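Local coordinates for protein CPn_0803/CP_1068/CPj0803/CpB0832 (Chlamydophila pneumoniae, PDB 3Q9D) that is of unknown function but, as a coiled-coil protein of Chlamydophila linked to the needle tip, probably takes part in type III secretion, at residues E135-I140 with N155-V160; T64-T69 with K128-R133; N57-F62 with A118-P123. One frame throughout, in Å; residues are numbered along the deposited sequence.

Contact 1 (E135-I140 with N155-V160); sequences EFINFI and NRLARV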
# COMPACT_ATOMS: atom_id res chain seq x y z
N GLU A 135 -15.22 3.24 2.27
CA GLU A 135 -14.27 4.09 2.99
C GLU A 135 -14.74 4.59 4.35
O GLU A 135 -14.05 5.34 5.02
CB GLU A 135 -13.84 5.27 2.11
CG GLU A 135 -13.00 4.82 0.95
CD GLU A 135 -13.04 5.82 -0.20
OE1 GLU A 135 -14.07 6.51 -0.36
OE2 GLU A 135 -12.03 5.91 -0.92
N PHE A 136 -15.93 4.16 4.76
CA PHE A 136 -16.40 4.55 6.09
C PHE A 136 -15.70 3.76 7.19
O PHE A 136 -15.31 2.59 7.00
CB PHE A 136 -17.92 4.42 6.20
CG PHE A 136 -18.65 5.60 5.58
CD1 PHE A 136 -19.25 6.56 6.40
CD2 PHE A 136 -18.74 5.74 4.20
CE1 PHE A 136 -19.94 7.64 5.83
CE2 PHE A 136 -19.43 6.81 3.63
CZ PHE A 136 -20.02 7.77 4.46
N ILE A 137 -15.54 4.40 8.33
CA ILE A 137 -15.01 3.72 9.50
C ILE A 137 -15.91 2.52 9.88
O ILE A 137 -17.14 2.59 9.77
CB ILE A 137 -14.88 4.67 10.69
CG1 ILE A 137 -14.24 3.91 11.86
CG2 ILE A 137 -16.26 5.25 11.10
CD1 ILE A 137 -13.83 4.78 13.05
N ASN A 138 -15.28 1.41 10.27
CA ASN A 138 -15.99 0.20 10.68
C ASN A 138 -15.66 -0.21 12.12
O ASN A 138 -16.49 -0.77 12.83
CB ASN A 138 -15.59 -0.97 9.75
CG ASN A 138 -16.34 -2.25 10.10
OD1 ASN A 138 -17.56 -2.30 10.02
ND2 ASN A 138 -15.60 -3.29 10.51
N PHE A 139 -14.43 0.04 12.54
CA PHE A 139 -14.01 -0.40 13.85
C PHE A 139 -12.72 0.33 14.25
O PHE A 139 -11.97 0.78 13.39
CB PHE A 139 -13.76 -1.92 13.81
CG PHE A 139 -13.86 -2.59 15.15
CD1 PHE A 139 -15.11 -2.91 15.69
CD2 PHE A 139 -12.72 -2.92 15.86
CE1 PHE A 139 -15.21 -3.54 16.94
CE2 PHE A 139 -12.81 -3.55 17.10
CZ PHE A 139 -14.06 -3.85 17.65
N ILE A 140 -12.48 0.50 15.54
CA ILE A 140 -11.22 1.07 16.01
C ILE A 140 -10.79 0.33 17.26
O ILE A 140 -11.63 -0.02 18.11
CB ILE A 140 -11.33 2.61 16.27
CG1 ILE A 140 -10.02 3.19 16.82
CG2 ILE A 140 -12.44 2.92 17.23
CD1 ILE A 140 -10.10 4.70 17.08
N ASN A 155 -3.39 3.17 18.18
CA ASN A 155 -4.74 3.07 17.66
C ASN A 155 -4.75 2.38 16.31
O ASN A 155 -3.84 2.59 15.50
CB ASN A 155 -5.35 4.47 17.51
CG ASN A 155 -5.27 5.25 18.80
OD1 ASN A 155 -6.00 4.96 19.75
ND2 ASN A 155 -4.36 6.21 18.85
N ARG A 156 -5.77 1.56 16.07
CA ARG A 156 -5.94 0.97 14.75
C ARG A 156 -7.32 1.30 14.22
O ARG A 156 -8.31 0.97 14.85
CB ARG A 156 -5.74 -0.56 14.82
CG ARG A 156 -4.30 -0.97 15.06
CD ARG A 156 -4.20 -2.48 15.29
NE ARG A 156 -2.90 -2.87 15.81
CZ ARG A 156 -1.79 -2.92 15.06
NH1 ARG A 156 -1.84 -2.62 13.77
NH2 ARG A 156 -0.64 -3.27 15.62
N LEU A 157 -7.37 1.95 13.06
CA LEU A 157 -8.55 2.41 12.33
C LEU A 157 -8.95 1.40 11.25
O LEU A 157 -8.01 1.09 10.52
CB LEU A 157 -8.29 3.78 11.70
CG LEU A 157 -8.19 4.96 12.66
CD1 LEU A 157 -9.56 5.32 13.21
CD2 LEU A 157 -7.22 4.66 13.79
N ALA A 158 -10.12 0.77 11.23
CA ALA A 158 -10.45 -0.19 10.18
C ALA A 158 -11.65 0.36 9.45
O ALA A 158 -12.60 0.82 10.09
CB ALA A 158 -10.78 -1.58 10.79
N ARG A 159 -11.61 0.31 8.13
CA ARG A 159 -12.74 0.75 7.32
C ARG A 159 -13.65 -0.40 6.91
O ARG A 159 -13.28 -1.57 7.03
CB ARG A 159 -12.24 1.47 6.09
CG ARG A 159 -11.30 2.63 6.42
CD ARG A 159 -11.01 3.50 5.22
NE ARG A 159 -10.67 2.72 4.02
CZ ARG A 159 -10.06 3.23 2.95
NH1 ARG A 159 -9.73 4.52 2.93
NH2 ARG A 159 -9.79 2.47 1.90
N VAL A 160 -14.84 -0.07 6.43
CA VAL A 160 -15.77 -1.06 5.89
C VAL A 160 -15.09 -1.95 4.83
O VAL A 160 -15.40 -3.14 4.73
CB VAL A 160 -17.03 -0.38 5.27
CG1 VAL A 160 -17.84 -1.37 4.44
CG2 VAL A 160 -17.90 0.26 6.36
O HOH W 1 -12.90 -3.92 8.88

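Contact 2 (T64-T69 with K128-R133); sequences TPIGYT and KDIHER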
# COMPACT_ATOMS: atom_id res chain seq x y z
N THR A 64 -10.05 -13.86 -4.16
CA THR A 64 -9.18 -12.72 -3.83
C THR A 64 -9.93 -11.71 -2.95
O THR A 64 -11.17 -11.78 -2.86
CB THR A 64 -8.74 -12.01 -5.11
OG1 THR A 64 -9.89 -11.77 -5.92
CG2 THR A 64 -7.75 -12.88 -5.90
N PRO A 65 -9.21 -10.74 -2.34
CA PRO A 65 -9.88 -9.76 -1.48
C PRO A 65 -11.05 -9.08 -2.19
O PRO A 65 -10.94 -8.77 -3.37
CB PRO A 65 -8.78 -8.74 -1.19
CG PRO A 65 -7.52 -9.56 -1.23
CD PRO A 65 -7.75 -10.54 -2.36
N ILE A 66 -12.17 -8.89 -1.49
CA ILE A 66 -13.25 -8.07 -2.06
C ILE A 66 -12.72 -6.65 -2.24
O ILE A 66 -12.03 -6.13 -1.38
CB ILE A 66 -14.50 -8.06 -1.14
CG1 ILE A 66 -15.09 -9.46 -1.05
CG2 ILE A 66 -15.57 -7.10 -1.67
CD1 ILE A 66 -16.30 -9.57 -0.11
N GLY A 67 -13.05 -6.03 -3.37
CA GLY A 67 -12.69 -4.64 -3.60
C GLY A 67 -13.87 -3.88 -4.16
O GLY A 67 -15.02 -4.34 -4.14
N TYR A 68 -13.59 -2.70 -4.71
CA TYR A 68 -14.63 -1.79 -5.14
C TYR A 68 -15.19 -2.23 -6.48
O TYR A 68 -16.23 -1.74 -6.89
CB TYR A 68 -14.08 -0.34 -5.21
CG TYR A 68 -13.84 0.22 -3.81
CD1 TYR A 68 -14.76 1.08 -3.22
CD2 TYR A 68 -12.74 -0.18 -3.07
CE1 TYR A 68 -14.56 1.56 -1.93
CE2 TYR A 68 -12.52 0.31 -1.78
CZ TYR A 68 -13.44 1.18 -1.22
OH TYR A 68 -13.26 1.65 0.06
N THR A 69 -14.52 -3.14 -7.16
CA THR A 69 -15.07 -3.62 -8.42
C THR A 69 -15.86 -4.94 -8.28
O THR A 69 -16.45 -5.41 -9.26
CB THR A 69 -13.98 -3.88 -9.48
OG1 THR A 69 -13.10 -4.90 -9.01
CG2 THR A 69 -13.18 -2.61 -9.81
N LYS A 128 -21.32 -5.28 -2.12
CA LYS A 128 -22.25 -4.18 -2.41
C LYS A 128 -22.05 -3.03 -1.41
O LYS A 128 -22.02 -1.87 -1.79
CB LYS A 128 -23.70 -4.68 -2.36
CG LYS A 128 -24.72 -3.70 -2.93
CD LYS A 128 -26.09 -4.39 -3.04
CE LYS A 128 -27.12 -3.50 -3.72
NZ LYS A 128 -28.09 -4.28 -4.55
N ASP A 129 -21.84 -3.38 -0.14
CA ASP A 129 -21.58 -2.38 0.90
C ASP A 129 -20.30 -1.59 0.61
O ASP A 129 -20.28 -0.37 0.78
CB ASP A 129 -21.49 -3.03 2.29
CG ASP A 129 -21.91 -2.09 3.41
OD1 ASP A 129 -22.73 -1.18 3.18
OD2 ASP A 129 -21.42 -2.26 4.54
N ILE A 130 -19.25 -2.29 0.18
CA ILE A 130 -17.96 -1.65 -0.10
C ILE A 130 -18.10 -0.67 -1.28
O ILE A 130 -17.65 0.49 -1.24
CB ILE A 130 -16.87 -2.74 -0.36
CG1 ILE A 130 -16.54 -3.48 0.97
CG2 ILE A 130 -15.64 -2.13 -1.00
CD1 ILE A 130 -15.56 -4.65 0.83
N HIS A 131 -18.75 -1.15 -2.33
CA HIS A 131 -19.12 -0.32 -3.47
C HIS A 131 -19.80 0.99 -3.02
O HIS A 131 -19.54 2.06 -3.57
CB HIS A 131 -20.06 -1.14 -4.37
CG HIS A 131 -20.34 -0.50 -5.69
ND1 HIS A 131 -20.37 0.86 -5.88
CD2 HIS A 131 -20.61 -1.05 -6.90
CE1 HIS A 131 -20.65 1.12 -7.14
NE2 HIS A 131 -20.80 -0.02 -7.79
N GLU A 132 -20.64 0.90 -2.00
CA GLU A 132 -21.43 2.05 -1.56
C GLU A 132 -20.72 2.91 -0.53
O GLU A 132 -20.79 4.13 -0.60
CB GLU A 132 -22.78 1.56 -1.03
CG GLU A 132 -23.59 0.90 -2.12
CD GLU A 132 -24.86 0.22 -1.62
OE1 GLU A 132 -24.95 -0.07 -0.40
OE2 GLU A 132 -25.77 -0.01 -2.46
N ARG A 133 -20.03 2.27 0.42
CA ARG A 133 -19.47 2.96 1.59
C ARG A 133 -18.20 2.30 2.15
O ARG A 133 -17.95 2.32 3.35
CB ARG A 133 -20.53 3.06 2.69
CG ARG A 133 -21.22 1.75 2.97
CD ARG A 133 -22.44 1.96 3.88
NE ARG A 133 -21.97 2.42 5.18
CZ ARG A 133 -21.51 1.61 6.13
NH1 ARG A 133 -21.50 0.29 5.95
NH2 ARG A 133 -21.08 2.13 7.27

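Contact 3 (N57-F62 with A118-P123); sequences NLKRIF and AEFMMP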
# COMPACT_ATOMS: atom_id res chain seq x y z
N ASN A 57 -17.51 -19.90 -11.01
CA ASN A 57 -17.25 -18.49 -11.28
C ASN A 57 -17.30 -17.59 -10.03
O ASN A 57 -16.48 -16.69 -9.85
CB ASN A 57 -18.21 -18.00 -12.38
CG ASN A 57 -17.80 -18.52 -13.75
OD1 ASN A 57 -16.61 -18.48 -14.08
ND2 ASN A 57 -18.75 -19.01 -14.54
N LEU A 58 -18.25 -17.86 -9.14
CA LEU A 58 -18.34 -17.12 -7.90
C LEU A 58 -17.18 -17.48 -6.98
O LEU A 58 -16.58 -16.60 -6.36
CB LEU A 58 -19.68 -17.36 -7.21
CG LEU A 58 -20.91 -16.83 -7.95
CD1 LEU A 58 -22.19 -17.35 -7.30
CD2 LEU A 58 -20.94 -15.31 -8.02
N LYS A 59 -16.87 -18.77 -6.87
CA LYS A 59 -15.69 -19.15 -6.09
C LYS A 59 -14.46 -18.40 -6.57
O LYS A 59 -13.64 -17.96 -5.78
CB LYS A 59 -15.43 -20.65 -6.16
CG LYS A 59 -16.38 -21.48 -5.26
CD LYS A 59 -16.08 -22.98 -5.42
CE LYS A 59 -16.92 -23.81 -4.42
NZ LYS A 59 -16.54 -23.48 -2.99
N ARG A 60 -14.31 -18.26 -7.89
CA ARG A 60 -13.16 -17.56 -8.46
C ARG A 60 -13.13 -16.10 -8.04
O ARG A 60 -12.11 -15.59 -7.56
CB ARG A 60 -13.19 -17.65 -9.99
CG ARG A 60 -11.96 -17.05 -10.67
CD ARG A 60 -11.86 -17.47 -12.15
NE ARG A 60 -12.23 -18.88 -12.35
CZ ARG A 60 -13.37 -19.27 -12.91
NH1 ARG A 60 -13.64 -20.55 -13.05
NH2 ARG A 60 -14.23 -18.36 -13.34
N ILE A 61 -14.24 -15.39 -8.22
CA ILE A 61 -14.18 -13.96 -7.93
C ILE A 61 -14.00 -13.70 -6.44
O ILE A 61 -13.38 -12.71 -6.08
CB ILE A 61 -15.38 -13.16 -8.49
CG1 ILE A 61 -16.66 -13.50 -7.73
CG2 ILE A 61 -15.56 -13.40 -9.99
CD1 ILE A 61 -17.87 -12.75 -8.27
N PHE A 62 -14.53 -14.57 -5.58
CA PHE A 62 -14.37 -14.37 -4.14
C PHE A 62 -13.09 -14.96 -3.55
O PHE A 62 -12.87 -14.87 -2.34
CB PHE A 62 -15.64 -14.80 -3.38
CG PHE A 62 -16.78 -13.81 -3.59
CD1 PHE A 62 -16.75 -12.57 -2.97
CD2 PHE A 62 -17.84 -14.10 -4.45
CE1 PHE A 62 -17.75 -11.62 -3.18
CE2 PHE A 62 -18.86 -13.17 -4.66
CZ PHE A 62 -18.82 -11.92 -4.02
N ALA A 118 -25.71 -19.80 1.11
CA ALA A 118 -24.89 -19.89 2.31
C ALA A 118 -23.47 -19.42 2.03
O ALA A 118 -22.89 -18.68 2.82
CB ALA A 118 -24.89 -21.33 2.86
N GLU A 119 -22.91 -19.85 0.91
CA GLU A 119 -21.53 -19.48 0.60
C GLU A 119 -21.35 -18.00 0.18
O GLU A 119 -20.36 -17.35 0.51
CB GLU A 119 -20.95 -20.43 -0.45
CG GLU A 119 -19.44 -20.24 -0.69
CD GLU A 119 -18.83 -21.40 -1.48
OE1 GLU A 119 -19.56 -22.38 -1.76
OE2 GLU A 119 -17.62 -21.34 -1.81
N PHE A 120 -22.32 -17.45 -0.54
CA PHE A 120 -22.05 -16.20 -1.26
C PHE A 120 -22.89 -15.01 -0.91
O PHE A 120 -22.53 -13.89 -1.27
CB PHE A 120 -22.11 -16.44 -2.78
CG PHE A 120 -21.05 -17.37 -3.26
CD1 PHE A 120 -19.72 -16.99 -3.21
CD2 PHE A 120 -21.38 -18.63 -3.72
CE1 PHE A 120 -18.73 -17.84 -3.62
CE2 PHE A 120 -20.39 -19.51 -4.13
CZ PHE A 120 -19.05 -19.10 -4.10
N MET A 121 -24.00 -15.21 -0.21
CA MET A 121 -24.89 -14.08 0.04
C MET A 121 -24.21 -12.97 0.85
O MET A 121 -24.30 -11.79 0.50
CB MET A 121 -26.19 -14.50 0.73
CG MET A 121 -27.13 -13.29 0.95
SD MET A 121 -28.75 -13.81 1.62
CE MET A 121 -28.29 -14.67 3.13
N MET A 122 -23.57 -13.32 1.95
CA MET A 122 -22.92 -12.31 2.78
C MET A 122 -21.74 -11.61 2.08
O MET A 122 -21.63 -10.38 2.10
CB MET A 122 -22.51 -12.92 4.13
CG MET A 122 -23.72 -13.25 5.00
SD MET A 122 -24.73 -11.78 5.25
CE MET A 122 -23.40 -10.50 5.37
N PRO A 123 -20.86 -12.39 1.42
CA PRO A 123 -19.75 -11.76 0.71
C PRO A 123 -20.25 -10.83 -0.40
O PRO A 123 -19.65 -9.78 -0.65
CB PRO A 123 -19.01 -12.96 0.12
CG PRO A 123 -19.28 -14.08 1.10
CD PRO A 123 -20.70 -13.85 1.54
O HOH W 2 -18.83 -24.92 -1.47

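Contact 1 (E135-I140 with N155-V160)
Ile140 and Leu157 run alongside one another from adjacent strands, on one face of a two-stranded antiparallel ladder, so that their outer methyls meet, CD1 of Ile140 standing 4.0 Å from CD1 of Leu157. With CG1 anti to the backbone N (chi1 178°), the fully extended chain brings CG1 of Ile140 to 3.4 Å from the O of Arg156. Phe139 and Ala158 project from the reverse face, where their CB atoms approach to 4.3 Å while the phenyl ring leads off from the partner strand.

Between these pairs and the start of the hairpin the register slips by one residue. Asn138 and Phe139 both face Ala158, a classic beta bulge, and Ala158 O takes two amides: Asn138 N at 2.8 Å in the carbonyl plane, and Phe139 N at 3.2 Å, tilted from it. Ala158 N returns a bond to Phe139 O, and beyond the bulge Val160 N closes the ladder on Phe136 O at 2.8 Å. The bulge turns the CB of Asn138 toward the other strand, against the carbonyl carbon of Arg159; ND2 of Asn138 is hydrogen-bonded to Glu73 of the third subunit.

At the end of the hairpin away from its turn, Arg159 runs alongside Glu135. CG of Glu135 lies over one face of the guanidinium, 3.8 Å from NH1 of Arg159, and the carboxylate plane is turned 66° from it, with no charged atoms in contact. The salt bridge of Arg159 is made instead with Asp161, and its NH1 reaches Leu166 O of the second subunit.

Both strands belong to the hairpin 137-147/150-159, whose second strand is the middle one of a three-stranded sheet completed by strand 164-170, while Val160 packs against Asp129 and Arg133 of helix 107-133.

Contact 2 (T64-T69 with K128-R133)
The loop that joins helix 48-61 to helix 70-82, within the helical part of the chain, packs here on segment 128-133 of helix 107-133, and the contact between them is almost wholly apolar. Ile130 carries it, pointing from the helix into the loop and dividing its two branches between two loop residues.

Its CG2 methyl sits over the centre of the Tyr68 ring, 3.8 Å from the centroid and 3° off the ring normal, a CH-pi contact with the methyl almost exactly on the axis of the ring. The two side chains cross at about a right angle, and CE1 of Tyr68 comes to 3.3 Å from O of Ile130. The Tyr68 hydroxyl is bonded to Asp161, which ties that end of the ring to the link between strands 150-159 and 164-170. The backbone N of Tyr68 is hydrogen-bonded to Glu164 of the fourth subunit, so this loop is also gripped across a subunit boundary.

The longer branch of Ile130 meets Ile66. CG1 lies anti to the carbonyl carbon (chi1 -70°) and the chain is extended beyond it, which carries the terminal methyl onto the branch methyl of the other isoleucine. There the packing is close: CD1 of Ile130 lies 3.5 Å from CG2 of Ile66 and 4.1 Å from its CB.

Contact 3 (N57-F62 with A118-P123)
Phe120, Phe62 and Lys59 carry this contact, Phe120 with the greatest buried area. Its ring is covered on both faces: CB of Leu58 lies over its centre, 3.7 Å from the centroid in a CH-pi contact, and CG of the preceding Glu119 covers the opposite face. The methylene CG of Lys59 comes up at the ring edge, in plane, 3.8 Å from CZ of Phe120.

Phe62 follows one turn later. Its ring is inclined 35° to that of Phe120, their centroids 5.8 Å apart, and CD2 of Phe62 touches CD1 of Phe120. The proline takes a face of the same ring, CB of Pro123 standing 4.1 Å from the Phe62 centroid.

Lys59 closes the side of this apolar cluster with charge. Its chain runs extended until the bend at chi4 (-64°), which swings NZ onto the carboxylate of Glu119; NZ bonds to the syn lone pair of OE2 at 2.7 Å in a salt bridge. A water joins the same NZ to OE1, and Ala118 O of the fourth subunit supplies a further acceptor.

Helix 107-133 is kinked where the backbone N of Met122 and Pro123 lack a bond to the preceding turn. The segment axes approach to 11.0 Å, at 44°, and aromatic side chains fill the gap, as in the core of an alpha-helical bundle, with helix 70-82 packing on Leu58 and Phe62.

Along the chain, contacts 2 and 3 interleave: their first segments follow one another from helix 48-61 into the loop after it, and both second segments lie on helix 107-133. Their centres are about 13 Å apart, and they touch where Ile66 CD1 lies 3.4 Å from Pro123 O. Contact 1 comes after both, opening just beyond that helix in the hairpin; it lies about 15 Å from contact 2 between centres and touches it, and about 24 Å from contact 3, which it does not touch. Contact 2 thus sits at the join between helical bundle and sheet, and subunits of the six-chain assembly reach all three contacts.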